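Local coordinates for protein beta-N-acetylhexosaminidase (Thermotoga neapolitana, PDB 5C0Q) that probably hydrolyses terminal non-reducing N-acetyl-D-hexosamine residues in N-acetyl-beta-D-hexosaminides, as a zinc-binding member of glycosyl hydrolase family 3, at residues B[82-87]-B[130-135]; B[102-107]-B[318-323]; B[112-117]-B[157-162]; B[260-265]-B[286-291]. All coordinates share one frame; numbering follows the deposited sequence.

Interactions 1, 3 and 4 lie wholly within the N-terminal TIM-barrel-type domain, while interaction 2 joins helix 90-106 to the loop that leads into helix 324-331. Interactions 1 and 3 are neighbours, centres 14 Å apart, and touch at S131 and D117. Interaction 2 lies about 29 Å from interaction 1 between centres, yet both reach the second subunit. Interaction 4, on the helices either side of strand 273-275 in sequence, is about 25 Å from interaction 3 between centres. Along the chain the order is 82-87, 102-107, 112-117, 130-135, 157-162, both segments of interaction 4, then 318-323. Interactions 3 and 4 are internal to the barrel domain.

Interaction 1. Residues B[82-87]-B[130-135]; sequences LAAGKV and RSFGSD. With ZN (zinc ion), chain J.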
loop_
_atom_site.group_PDB
_atom_site.type_symbol
_atom_site.label_atom_id
_atom_site.label_comp_id
_atom_site.label_asym_id
_atom_site.label_seq_id
_atom_site.Cartn_x
_atom_site.Cartn_y
_atom_site.Cartn_z
ATOM N N LEU B 82 5.583 -13.713 -15.677
ATOM C CA LEU B 82 5.265 -14.924 -16.396
ATOM C C LEU B 82 3.803 -14.923 -16.750
ATOM O O LEU B 82 3.439 -15.242 -17.860
ATOM C CB LEU B 82 5.631 -16.181 -15.622
ATOM C CG LEU B 82 5.428 -17.417 -16.502
ATOM C CD1 LEU B 82 6.546 -17.553 -17.483
ATOM C CD2 LEU B 82 5.355 -18.668 -15.685
ATOM N N ALA B 83 2.954 -14.531 -15.823
ATOM C CA ALA B 83 1.543 -14.414 -16.139
ATOM C C ALA B 83 1.257 -13.269 -17.092
ATOM O O ALA B 83 0.435 -13.395 -17.976
ATOM C CB ALA B 83 0.727 -14.270 -14.856
ATOM N N ALA B 84 1.899 -12.130 -16.881
ATOM C CA ALA B 84 1.698 -10.997 -17.756
ATOM C C ALA B 84 2.083 -11.360 -19.182
ATOM O O ALA B 84 1.382 -11.011 -20.110
ATOM C CB ALA B 84 2.480 -9.812 -17.279
ATOM N N GLY B 85 3.191 -12.083 -19.331
ATOM C CA GLY B 85 3.649 -12.557 -20.628
ATOM C C GLY B 85 2.617 -13.305 -21.446
ATOM O O GLY B 85 2.615 -13.199 -22.655
ATOM N N LYS B 86 1.719 -14.026 -20.780
ATOM C CA LYS B 86 0.663 -14.760 -21.451
ATOM C C LYS B 86 -0.429 -13.862 -21.966
ATOM O O LYS B 86 -1.258 -14.298 -22.712
ATOM C CB LYS B 86 0.049 -15.817 -20.521
ATOM C CG LYS B 86 0.955 -17.021 -20.241
ATOM C CD LYS B 86 1.134 -17.835 -21.533
ATOM C CE LYS B 86 1.954 -19.126 -21.359
ATOM N NZ LYS B 86 1.168 -20.419 -21.369
ATOM N N VAL B 87 -0.418 -12.593 -21.590
ATOM C CA VAL B 87 -1.559 -11.729 -21.798
ATOM C C VAL B 87 -1.193 -10.533 -22.680
ATOM O O VAL B 87 -0.049 -10.170 -22.764
ATOM C CB VAL B 87 -2.071 -11.293 -20.418
ATOM C CG1 VAL B 87 -3.147 -10.227 -20.511
ATOM C CG2 VAL B 87 -2.563 -12.504 -19.674
ATOM N N ARG B 130 9.801 -14.545 -12.705
ATOM C CA ARG B 130 10.173 -13.175 -12.912
ATOM C C ARG B 130 10.389 -12.737 -14.365
ATOM O O ARG B 130 10.599 -11.569 -14.642
ATOM C CB ARG B 130 11.417 -12.895 -12.101
ATOM C CG ARG B 130 11.158 -12.943 -10.641
ATOM C CD ARG B 130 12.396 -12.904 -9.832
ATOM N NE ARG B 130 13.154 -11.685 -10.057
ATOM C CZ ARG B 130 14.425 -11.530 -9.734
ATOM N NH1 ARG B 130 15.070 -12.507 -9.158
ATOM N NH2 ARG B 130 15.039 -10.398 -9.954
ATOM N N SER B 131 10.287 -13.668 -15.291
ATOM C CA SER B 131 10.478 -13.389 -16.673
ATOM C C SER B 131 9.156 -13.421 -17.440
ATOM O O SER B 131 8.306 -14.203 -17.168
ATOM C CB SER B 131 11.505 -14.397 -17.244
ATOM O OG SER B 131 11.428 -14.574 -18.635
ATOM N N PHE B 132 9.017 -12.585 -18.445
ATOM C CA PHE B 132 7.825 -12.569 -19.262
ATOM C C PHE B 132 7.600 -13.792 -20.150
ATOM O O PHE B 132 6.494 -14.036 -20.550
ATOM C CB PHE B 132 7.843 -11.355 -20.176
ATOM C CG PHE B 132 7.600 -10.049 -19.494
ATOM C CD1 PHE B 132 6.370 -9.771 -18.899
ATOM C CD2 PHE B 132 8.553 -9.048 -19.544
ATOM C CE1 PHE B 132 6.114 -8.560 -18.342
ATOM C CE2 PHE B 132 8.299 -7.851 -18.973
ATOM C CZ PHE B 132 7.062 -7.600 -18.377
ATOM N N GLY B 133 8.650 -14.540 -20.485
ATOM C CA GLY B 133 8.530 -15.706 -21.352
ATOM C C GLY B 133 9.796 -16.159 -22.087
ATOM O O GLY B 133 10.859 -15.598 -21.907
ATOM N N SER B 134 9.659 -17.172 -22.937
ATOM C CA SER B 134 10.755 -17.706 -23.758
ATOM C C SER B 134 10.909 -16.971 -25.035
ATOM O O SER B 134 11.992 -16.762 -25.510
ATOM C CB SER B 134 10.523 -19.178 -24.114
ATOM O OG SER B 134 10.326 -19.964 -22.975
ATOM N N ASP B 135 9.788 -16.613 -25.613
ATOM C CA ASP B 135 9.794 -15.993 -26.911
ATOM C C ASP B 135 10.370 -14.580 -26.787
ATOM O O ASP B 135 9.829 -13.731 -26.080
ATOM C CB ASP B 135 8.381 -16.001 -27.492
ATOM C CG ASP B 135 8.323 -15.439 -28.868
ATOM O OD1 ASP B 135 9.272 -14.779 -29.260
ATOM O OD2 ASP B 135 7.327 -15.629 -29.574
HETATM ZN ZN ZN J . 2.262 -21.432 -20.186
#
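G85 and F132 bring their backbones to 4.4 Å between CA atoms, where helix 81-85 meets the loop 130-135, which has no regular structure. Here G85 CA donates a C-H...O contact to F132 O at 3.2 Å, and there would be no room for a CB, which would run straight into that carbonyl. L82 N also lies close to S131 O, at 3.1 Å, but the angle is too poor for a hydrogen bond; the backbone of L82 pairs with L129 instead. L82 lays CB and CD1 alongside S131 O.

F132 swings its ring beside its own backbone N (chi1 -72°), which brings an edge to the helix: A84 CB sits in the ring plane, 4.0 Å from F132 CE1. H142 of helix 136-153 and T92 of helix 90-106 also meet this ring. Both segments belong to the TIM-barrel-type N-terminal domain, with 130-135 leading into helix 136-153, whose N-cap is D135. On the loop, S131 OG bonds to D117 O and takes a weak bond from G133 N, 3.3 Å away.

K86 points to the second subunit. Its chain bends at chi2 and chi4, and K86 NZ binds a zinc ion at 1.9 Å, which probably requires a neutral amine; E334 and H448 of the second subunit complete the site.

Interaction 2. Residues B[102-107]-B[318-323]; sequences IMNTLG and NRFNSG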
loop_
_atom_site.group_PDB
_atom_site.type_symbol
_atom_site.label_atom_id
_atom_site.label_comp_id
_atom_site.label_asym_id
_atom_site.label_seq_id
_atom_site.Cartn_x
_atom_site.Cartn_y
_atom_site.Cartn_z
ATOM N N ILE B 102 1.879 5.176 -7.883
ATOM C CA ILE B 102 1.946 4.929 -6.474
ATOM C C ILE B 102 3.352 5.122 -5.918
ATOM O O ILE B 102 3.507 5.776 -4.896
ATOM C CB ILE B 102 1.466 3.515 -6.152
ATOM C CG1 ILE B 102 -0.048 3.401 -6.338
ATOM C CG2 ILE B 102 1.823 3.165 -4.768
ATOM C CD1 ILE B 102 -0.577 2.034 -6.091
ATOM N N MET B 103 4.368 4.586 -6.595
ATOM C CA MET B 103 5.750 4.727 -6.171
ATOM C C MET B 103 6.162 6.187 -6.151
ATOM O O MET B 103 6.827 6.646 -5.229
ATOM C CB MET B 103 6.711 3.948 -7.109
ATOM C CG MET B 103 6.725 2.456 -6.988
ATOM S SD MET B 103 7.503 1.634 -8.389
ATOM C CE MET B 103 7.210 -0.050 -8.024
ATOM N N ASN B 104 5.742 6.907 -7.187
ATOM C CA ASN B 104 6.124 8.280 -7.377
ATOM C C ASN B 104 5.496 9.152 -6.291
ATOM O O ASN B 104 6.148 10.054 -5.777
ATOM C CB ASN B 104 5.742 8.766 -8.790
ATOM C CG ASN B 104 5.949 10.271 -8.971
ATOM O OD1 ASN B 104 5.087 11.057 -8.607
ATOM N ND2 ASN B 104 7.079 10.666 -9.507
ATOM N N THR B 105 4.254 8.846 -5.918
ATOM C CA THR B 105 3.612 9.513 -4.811
ATOM C C THR B 105 4.337 9.306 -3.480
ATOM O O THR B 105 4.458 10.227 -2.704
ATOM C CB THR B 105 2.172 9.037 -4.631
ATOM O OG1 THR B 105 1.485 9.093 -5.875
ATOM C CG2 THR B 105 1.460 9.906 -3.658
ATOM N N LEU B 106 4.847 8.117 -3.213
ATOM C CA LEU B 106 5.548 7.890 -1.958
ATOM C C LEU B 106 6.891 8.593 -1.863
ATOM O O LEU B 106 7.343 8.836 -0.768
ATOM C CB LEU B 106 5.763 6.390 -1.726
ATOM C CG LEU B 106 4.503 5.543 -1.674
ATOM C CD1 LEU B 106 4.800 4.121 -1.819
ATOM C CD2 LEU B 106 3.857 5.768 -0.339
ATOM N N GLY B 107 7.508 8.919 -3.005
ATOM C CA GLY B 107 8.797 9.535 -3.049
ATOM C C GLY B 107 9.849 8.770 -3.848
ATOM O O GLY B 107 10.981 9.216 -3.882
ATOM N N ASN B 318 10.309 16.135 -8.404
ATOM C CA ASN B 318 8.974 15.834 -7.861
ATOM C C ASN B 318 8.570 16.537 -6.559
ATOM O O ASN B 318 9.407 16.941 -5.767
ATOM C CB ASN B 318 8.874 14.317 -7.693
ATOM C CG ASN B 318 7.565 13.859 -7.097
ATOM O OD1 ASN B 318 6.571 14.569 -7.142
ATOM N ND2 ASN B 318 7.554 12.637 -6.562
ATOM N N ARG B 319 7.258 16.657 -6.366
ATOM C CA ARG B 319 6.637 17.368 -5.248
ATOM C C ARG B 319 6.327 16.430 -4.100
ATOM O O ARG B 319 6.283 16.836 -2.936
ATOM C CB ARG B 319 5.342 18.025 -5.734
ATOM C CG ARG B 319 4.864 17.301 -6.974
ATOM C CD ARG B 319 3.534 17.752 -7.509
ATOM N NE ARG B 319 3.283 17.065 -8.773
ATOM C CZ ARG B 319 2.155 17.155 -9.466
ATOM N NH1 ARG B 319 1.128 17.839 -8.976
ATOM N NH2 ARG B 319 2.026 16.486 -10.603
ATOM N N PHE B 320 6.154 15.165 -4.461
ATOM C CA PHE B 320 5.636 14.150 -3.571
ATOM C C PHE B 320 6.691 13.476 -2.725
ATOM O O PHE B 320 7.610 12.839 -3.254
ATOM C CB PHE B 320 4.921 13.068 -4.364
ATOM C CG PHE B 320 3.675 13.533 -5.033
ATOM C CD1 PHE B 320 2.618 14.022 -4.290
ATOM C CD2 PHE B 320 3.568 13.495 -6.410
ATOM C CE1 PHE B 320 1.485 14.455 -4.901
ATOM C CE2 PHE B 320 2.436 13.924 -7.028
ATOM C CZ PHE B 320 1.384 14.403 -6.271
ATOM N N ASN B 321 6.549 13.608 -1.413
ATOM C CA ASN B 321 7.338 12.820 -0.505
ATOM C C ASN B 321 6.560 12.441 0.771
ATOM O O ASN B 321 6.064 13.277 1.511
ATOM C CB ASN B 321 8.600 13.568 -0.194
ATOM C CG ASN B 321 9.544 12.787 0.651
ATOM O OD1 ASN B 321 9.144 12.085 1.559
ATOM N ND2 ASN B 321 10.817 12.934 0.384
ATOM N N SER B 322 6.479 11.143 0.992
ATOM C CA SER B 322 5.762 10.547 2.089
ATOM C C SER B 322 6.330 10.906 3.429
ATOM O O SER B 322 5.700 10.685 4.425
ATOM C CB SER B 322 5.803 9.026 1.948
ATOM O OG SER B 322 4.657 8.626 1.249
ATOM N N GLY B 323 7.515 11.482 3.429
ATOM C CA GLY B 323 8.132 11.951 4.639
ATOM C C GLY B 323 7.418 13.094 5.329
ATOM O O GLY B 323 7.791 13.452 6.441
#
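N104 extends its CG opposite the backbone N (chi1 172°) and N318 does the same, torsions that send both amides across the gap between the segments. The side chains come from opposite directions, and their amide planes are only 22° apart. They meet where helix 90-106 ends in a Schellman motif: G107, with positive phi, is the C-prime residue, and its N returns to N104 O. The loop 318-323 packs against this helix end before helix 324-331. N318 ND2 gives N104 O a weak hydrogen bond at 3.0 Å, although N318 is poorly ordered. Its OD1 turns back to accept from F320 N at 2.8 Å, an Asx turn at the start of the loop.

F320 presses CB against T105 O, 3.3 Å away, and its ring stands nearly perpendicular to the N104 amide, with F320 CD2 3.6 Å from N104 OD1. The polar ends of that amide are used outside the contact: ND2 bonds to G154 O and OD1 to R101 NH1 of the second subunit. An alanine here is likely to cost G154 O this donor and that arginine one acceptor, leaving it T105 OG1, and to leave F320 CD2 without its neighbour.

Further along the loop, S322 N donates to L106 O at 3.0 Å in a fairly straight bond (159°), from above the carbonyl plane, while L106 CD2 lies 3.4 Å from S322 OG. G107 CA sends a C-H...O contact to F320 O. N321 ND2 reaches M49 O, and N321 OD1 makes a capping bond in the turn that leads into helix 324-331, accepting from G323 N at 2.6 Å, in the carbonyl plane.

Interaction 3. Residues B[112-117]-B[157-162]; sequences FAPVLD and PCIKHF. With ZN (zinc ion), chain O.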
loop_
_atom_site.group_PDB
_atom_site.type_symbol
_atom_site.label_atom_id
_atom_site.label_comp_id
_atom_site.label_asym_id
_atom_site.label_seq_id
_atom_site.Cartn_x
_atom_site.Cartn_y
_atom_site.Cartn_z
ATOM N N PHE B 112 13.833 -0.725 -10.038
ATOM C CA PHE B 112 14.669 -1.743 -10.675
ATOM C C PHE B 112 13.814 -2.837 -11.328
ATOM O O PHE B 112 13.686 -3.933 -10.808
ATOM C CB PHE B 112 15.639 -2.360 -9.663
ATOM C CG PHE B 112 16.716 -1.415 -9.177
ATOM C CD1 PHE B 112 17.076 -0.303 -9.898
ATOM C CD2 PHE B 112 17.369 -1.653 -7.998
ATOM C CE1 PHE B 112 18.066 0.541 -9.452
ATOM C CE2 PHE B 112 18.355 -0.790 -7.547
ATOM C CZ PHE B 112 18.701 0.323 -8.288
ATOM N N ALA B 113 13.194 -2.487 -12.441
ATOM C CA ALA B 113 12.358 -3.358 -13.246
ATOM C C ALA B 113 12.168 -2.610 -14.541
ATOM O O ALA B 113 12.414 -1.416 -14.566
ATOM C CB ALA B 113 11.055 -3.635 -12.577
ATOM N N PRO B 114 11.763 -3.290 -15.626
ATOM C CA PRO B 114 11.479 -4.727 -15.734
ATOM C C PRO B 114 12.685 -5.654 -15.912
ATOM O O PRO B 114 13.732 -5.268 -16.362
ATOM C CB PRO B 114 10.589 -4.803 -16.968
ATOM C CG PRO B 114 11.068 -3.666 -17.812
ATOM C CD PRO B 114 11.511 -2.584 -16.893
ATOM N N VAL B 115 12.484 -6.903 -15.526
ATOM C CA VAL B 115 13.346 -8.015 -15.865
ATOM C C VAL B 115 13.149 -8.342 -17.323
ATOM O O VAL B 115 12.042 -8.528 -17.731
ATOM C CB VAL B 115 13.015 -9.262 -15.032
ATOM C CG1 VAL B 115 13.726 -10.504 -15.617
ATOM C CG2 VAL B 115 13.350 -9.024 -13.577
ATOM N N LEU B 116 14.227 -8.382 -18.096
ATOM C CA LEU B 116 14.143 -8.706 -19.514
ATOM C C LEU B 116 14.772 -10.044 -19.920
ATOM O O LEU B 116 14.744 -10.420 -21.075
ATOM C CB LEU B 116 14.761 -7.575 -20.330
ATOM C CG LEU B 116 14.021 -6.242 -20.254
ATOM C CD1 LEU B 116 14.634 -5.231 -21.207
ATOM C CD2 LEU B 116 12.544 -6.470 -20.545
ATOM N N ASP B 117 15.236 -10.784 -18.937
ATOM C CA ASP B 117 15.818 -12.076 -19.113
ATOM C C ASP B 117 14.809 -13.062 -19.672
ATOM O O ASP B 117 13.647 -12.976 -19.375
ATOM C CB ASP B 117 16.351 -12.550 -17.783
ATOM C CG ASP B 117 17.367 -11.617 -17.236
ATOM O OD1 ASP B 117 18.407 -11.463 -17.901
ATOM O OD2 ASP B 117 17.134 -11.035 -16.142
ATOM N N PRO B 157 12.486 3.571 -15.323
ATOM C CA PRO B 157 12.828 2.143 -15.260
ATOM C C PRO B 157 14.297 1.841 -15.383
ATOM O O PRO B 157 15.097 2.616 -15.872
ATOM C CB PRO B 157 12.057 1.547 -16.442
ATOM C CG PRO B 157 11.914 2.654 -17.393
ATOM C CD PRO B 157 11.821 3.925 -16.590
ATOM N N CYS B 158 14.638 0.679 -14.876
ATOM C CA CYS B 158 15.978 0.153 -15.004
ATOM C C CYS B 158 15.884 -1.300 -15.445
ATOM O O CYS B 158 15.516 -2.170 -14.673
ATOM C CB CYS B 158 16.753 0.270 -13.701
ATOM S SG CYS B 158 18.490 -0.214 -13.854
ATOM N N ILE B 159 16.180 -1.544 -16.709
ATOM C CA ILE B 159 16.054 -2.867 -17.286
ATOM C C ILE B 159 17.213 -3.707 -16.826
ATOM O O ILE B 159 18.265 -3.206 -16.610
ATOM C CB ILE B 159 15.976 -2.813 -18.827
ATOM C CG1 ILE B 159 17.233 -2.164 -19.411
ATOM C CG2 ILE B 159 14.751 -2.040 -19.254
ATOM C CD1 ILE B 159 17.178 -1.985 -20.907
ATOM N N LYS B 160 16.972 -4.987 -16.623
ATOM C CA LYS B 160 17.974 -5.868 -16.063
ATOM C C LYS B 160 17.766 -7.308 -16.578
ATOM O O LYS B 160 16.708 -7.613 -17.110
ATOM C CB LYS B 160 17.941 -5.785 -14.523
ATOM C CG LYS B 160 16.648 -6.183 -13.893
ATOM C CD LYS B 160 16.574 -5.752 -12.415
ATOM C CE LYS B 160 15.439 -6.452 -11.721
ATOM N NZ LYS B 160 15.382 -6.203 -10.271
ATOM N N HIS B 161 18.798 -8.147 -16.558
ATOM C CA HIS B 161 20.193 -7.749 -16.360
ATOM C C HIS B 161 20.973 -7.933 -17.665
ATOM O O HIS B 161 21.099 -9.046 -18.152
ATOM C CB HIS B 161 20.875 -8.575 -15.278
ATOM C CG HIS B 161 20.101 -8.690 -14.005
ATOM N ND1 HIS B 161 19.067 -9.579 -13.840
ATOM C CD2 HIS B 161 20.224 -8.033 -12.829
ATOM C CE1 HIS B 161 18.590 -9.466 -12.617
ATOM N NE2 HIS B 161 19.270 -8.529 -11.990
ATOM N N PHE B 162 21.536 -6.852 -18.190
ATOM C CA PHE B 162 22.200 -6.875 -19.476
ATOM C C PHE B 162 23.444 -7.806 -19.463
ATOM O O PHE B 162 24.265 -7.755 -18.552
ATOM C CB PHE B 162 22.576 -5.456 -19.846
ATOM C CG PHE B 162 23.361 -5.340 -21.120
ATOM C CD1 PHE B 162 24.742 -5.453 -21.119
ATOM C CD2 PHE B 162 22.729 -5.093 -22.311
ATOM C CE1 PHE B 162 25.453 -5.357 -22.278
ATOM C CE2 PHE B 162 23.453 -4.994 -23.454
ATOM C CZ PHE B 162 24.812 -5.126 -23.442
HETATM ZN ZN ZN O . 18.084 -11.147 -14.350
#
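F112 opens the contact with its ring edge against C158, F112 CD1 lying 3.9 Å from C158 CB, while F112 O accepts from K160 NZ at 2.9 Å, the amine tilted above the carbonyl plane. A113 O then takes C158 N at 3.1 Å. P114 follows a cis peptide; its CD lies beside P157 CB and I159 CG2, and its carbonyl O receives K160 N in plane at 3.3 Å. V115, bridged to K160, lays CG2 against the extended lysine chain at CE. L116 N returns a bond of 2.8 Å to K160 O, almost straight (172°), and L116 CD1 settles on I159 CB, 3.6 Å away.

The loop that follows strand 110-111 thus continues alongside strand 156-162 of the barrel sheet, with a single beta bridge at V115 and K160. K160 NZ also forms a salt bridge with E65, and a methionine in its place would probably cost F112 O its lysine donor and E65 one cationic partner, leaving R130.

D117 ends the walk at a zinc ion, bound by D117 OD2 at 2.0 Å and H161 ND1 at 1.9 Å, with H165 as third protein ligand. Carboxylate and imidazole lie nearly coplanar (16°), and H161 N adds a weak bond to OD2. Since OD2 and ND1 both bind the metal, their closeness reflects shared coordination, and the zinc joins the loop after strand 110-111 to the corner at H161.

Interaction 4. Residues B[260-265]-B[286-291]; sequences EAVRFF and ESLKKL. With ZN (zinc ion), chain V.
L291 sets its CD2 at the edge of the R263 guanidinium, close to its plane. The guanidinium gets there because the arginine chain leaves extended and then bends at chi3 (-44°), folding back along its helix; a long, weak ion pair joins R263 NH2 to E259. Nearer the backbone, L291 CD1 touches R263 CB at 4.0 Å, so the arginine's aliphatic root supplies the apolar half of the meeting.

V262 is the central side chain. V262 and L288 cross at about a right angle, V262 CG1 reaching L288 CB at 3.9 Å, with L291 CD1 at 4.4 Å on a looser approach. The other branch, V262 CG2, faces S287 OG across 4.2 Å. No hydrogen bond spans 260-265 and 286-291; the contact is mainly aliphatic, with the R263 guanidinium edge and S287 OG at its sides.

These are two outer helices of the TIM-barrel-type domain, 258-267 and 281-293, with strand 273-275 between them in sequence. Their short segments pass 9.5 Å apart at a signed crossing angle of -58°. V262 also packs on I273 of that strand, so the valine is wedged between the neighbouring helix and the sheet. I297, in the loop after helix 281-293, touches L288.

On the same helix, E286 and K289 reach a zinc ion, bound by E286 OE2 at 2.2 Å. K289 NZ is the second, longer ligand, 2.5 Å from the metal, and its 2.6 Å approach to E286 OE2 probably reflects the shared zinc; both residues touch a crystal neighbour.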
loop_
_atom_site.group_PDB
_atom_site.type_symbol
_atom_site.label_atom_id
_atom_site.label_comp_id
_atom_site.label_asym_id
_atom_site.label_seq_id
_atom_site.Cartn_x
_atom_site.Cartn_y
_atom_site.Cartn_z
ATOM N N GLU B 260 39.690 -4.407 -8.089
ATOM C CA GLU B 260 39.583 -4.889 -9.455
ATOM C C GLU B 260 38.177 -4.589 -9.996
ATOM O O GLU B 260 38.016 -4.096 -11.120
ATOM C CB GLU B 260 39.899 -6.391 -9.535
ATOM C CG GLU B 260 41.357 -6.753 -9.260
ATOM C CD GLU B 260 41.660 -8.255 -9.293
ATOM O OE1 GLU B 260 41.012 -9.043 -8.594
ATOM O OE2 GLU B 260 42.577 -8.666 -10.027
ATOM N N ALA B 261 37.167 -4.795 -9.156
ATOM C CA ALA B 261 35.787 -4.645 -9.576
ATOM C C ALA B 261 35.462 -3.223 -9.929
ATOM O O ALA B 261 34.852 -2.954 -10.947
ATOM C CB ALA B 261 34.858 -5.136 -8.508
ATOM N N VAL B 262 35.911 -2.308 -9.096
ATOM C CA VAL B 262 35.657 -0.905 -9.315
ATOM C C VAL B 262 36.346 -0.446 -10.598
ATOM O O VAL B 262 35.743 0.248 -11.402
ATOM C CB VAL B 262 36.128 -0.085 -8.092
ATOM C CG1 VAL B 262 35.978 1.396 -8.338
ATOM C CG2 VAL B 262 35.332 -0.485 -6.887
ATOM N N ARG B 263 37.597 -0.880 -10.793
ATOM C CA ARG B 263 38.391 -0.543 -11.990
ATOM C C ARG B 263 37.764 -1.057 -13.268
ATOM O O ARG B 263 37.594 -0.327 -14.209
ATOM C CB ARG B 263 39.808 -1.109 -11.940
ATOM C CG ARG B 263 40.740 -0.421 -12.983
ATOM C CD ARG B 263 42.069 -1.101 -13.151
ATOM N NE ARG B 263 42.653 -1.474 -11.879
ATOM C CZ ARG B 263 42.750 -2.737 -11.480
ATOM N NH1 ARG B 263 42.317 -3.713 -12.284
ATOM N NH2 ARG B 263 43.270 -3.030 -10.292
ATOM N N PHE B 264 37.519 -2.352 -13.325
ATOM C CA PHE B 264 36.963 -2.954 -14.526
ATOM C C PHE B 264 35.649 -2.285 -14.900
ATOM O O PHE B 264 35.470 -1.871 -16.038
ATOM C CB PHE B 264 36.765 -4.453 -14.318
ATOM C CG PHE B 264 37.988 -5.278 -14.555
ATOM C CD1 PHE B 264 38.861 -4.977 -15.581
ATOM C CD2 PHE B 264 38.316 -6.309 -13.692
ATOM C CE1 PHE B 264 40.015 -5.776 -15.804
ATOM C CE2 PHE B 264 39.459 -7.071 -13.878
ATOM C CZ PHE B 264 40.302 -6.817 -14.943
ATOM N N PHE B 265 34.762 -2.117 -13.917
ATOM C CA PHE B 265 33.415 -1.625 -14.189
ATOM C C PHE B 265 33.403 -0.203 -14.733
ATOM O O PHE B 265 32.718 0.067 -15.684
ATOM C CB PHE B 265 32.537 -1.732 -12.919
ATOM C CG PHE B 265 31.231 -1.020 -13.028
ATOM C CD1 PHE B 265 30.186 -1.563 -13.725
ATOM C CD2 PHE B 265 31.053 0.211 -12.440
ATOM C CE1 PHE B 265 29.009 -0.912 -13.831
ATOM C CE2 PHE B 265 29.860 0.855 -12.549
ATOM C CZ PHE B 265 28.843 0.288 -13.242
ATOM N N GLU B 286 36.795 4.736 -1.281
ATOM C CA GLU B 286 38.177 5.110 -1.118
ATOM C C GLU B 286 38.984 4.427 -2.191
ATOM O O GLU B 286 39.890 4.998 -2.783
ATOM C CB GLU B 286 38.684 4.697 0.256
ATOM C CG GLU B 286 39.537 5.751 0.914
ATOM C CD GLU B 286 38.697 6.923 1.393
ATOM O OE1 GLU B 286 37.490 6.718 1.654
ATOM O OE2 GLU B 286 39.223 8.047 1.497
ATOM N N SER B 287 38.577 3.204 -2.474
ATOM C CA SER B 287 39.137 2.422 -3.552
ATOM C C SER B 287 39.046 3.124 -4.900
ATOM O O SER B 287 40.039 3.228 -5.608
ATOM C CB SER B 287 38.440 1.079 -3.595
ATOM O OG SER B 287 38.858 0.365 -4.706
ATOM N N LEU B 288 37.892 3.684 -5.213
ATOM C CA LEU B 288 37.746 4.457 -6.430
ATOM C C LEU B 288 38.620 5.691 -6.435
ATOM O O LEU B 288 39.194 6.050 -7.452
ATOM C CB LEU B 288 36.296 4.891 -6.599
ATOM C CG LEU B 288 35.970 5.941 -7.650
ATOM C CD1 LEU B 288 36.132 5.439 -9.046
ATOM C CD2 LEU B 288 34.566 6.463 -7.444
ATOM N N LYS B 289 38.727 6.342 -5.291
ATOM C CA LYS B 289 39.481 7.571 -5.216
ATOM C C LYS B 289 40.970 7.269 -5.450
ATOM O O LYS B 289 41.664 8.008 -6.121
ATOM C CB LYS B 289 39.215 8.254 -3.891
ATOM C CG LYS B 289 39.132 9.758 -4.012
ATOM C CD LYS B 289 39.015 10.406 -2.676
ATOM C CE LYS B 289 40.014 9.822 -1.719
ATOM N NZ LYS B 289 39.504 9.913 -0.321
ATOM N N LYS B 290 41.452 6.173 -4.897
ATOM C CA LYS B 290 42.814 5.745 -5.141
ATOM C C LYS B 290 43.105 5.573 -6.631
ATOM O O LYS B 290 44.042 6.162 -7.155
ATOM C CB LYS B 290 43.081 4.438 -4.434
ATOM C CG LYS B 290 44.519 4.164 -4.208
ATOM C CD LYS B 290 44.719 2.760 -3.644
ATOM C CE LYS B 290 45.598 1.911 -4.571
ATOM N NZ LYS B 290 46.930 2.558 -4.795
ATOM N N LEU B 291 42.268 4.775 -7.292
ATOM C CA LEU B 291 42.393 4.427 -8.702
ATOM C C LEU B 291 42.267 5.629 -9.588
ATOM O O LEU B 291 42.621 5.585 -10.747
ATOM C CB LEU B 291 41.340 3.395 -9.109
ATOM C CG LEU B 291 41.474 2.090 -8.359
ATOM C CD1 LEU B 291 40.360 1.158 -8.682
ATOM C CD2 LEU B 291 42.792 1.469 -8.695
HETATM ZN ZN ZN V . 37.829 9.809 1.485
#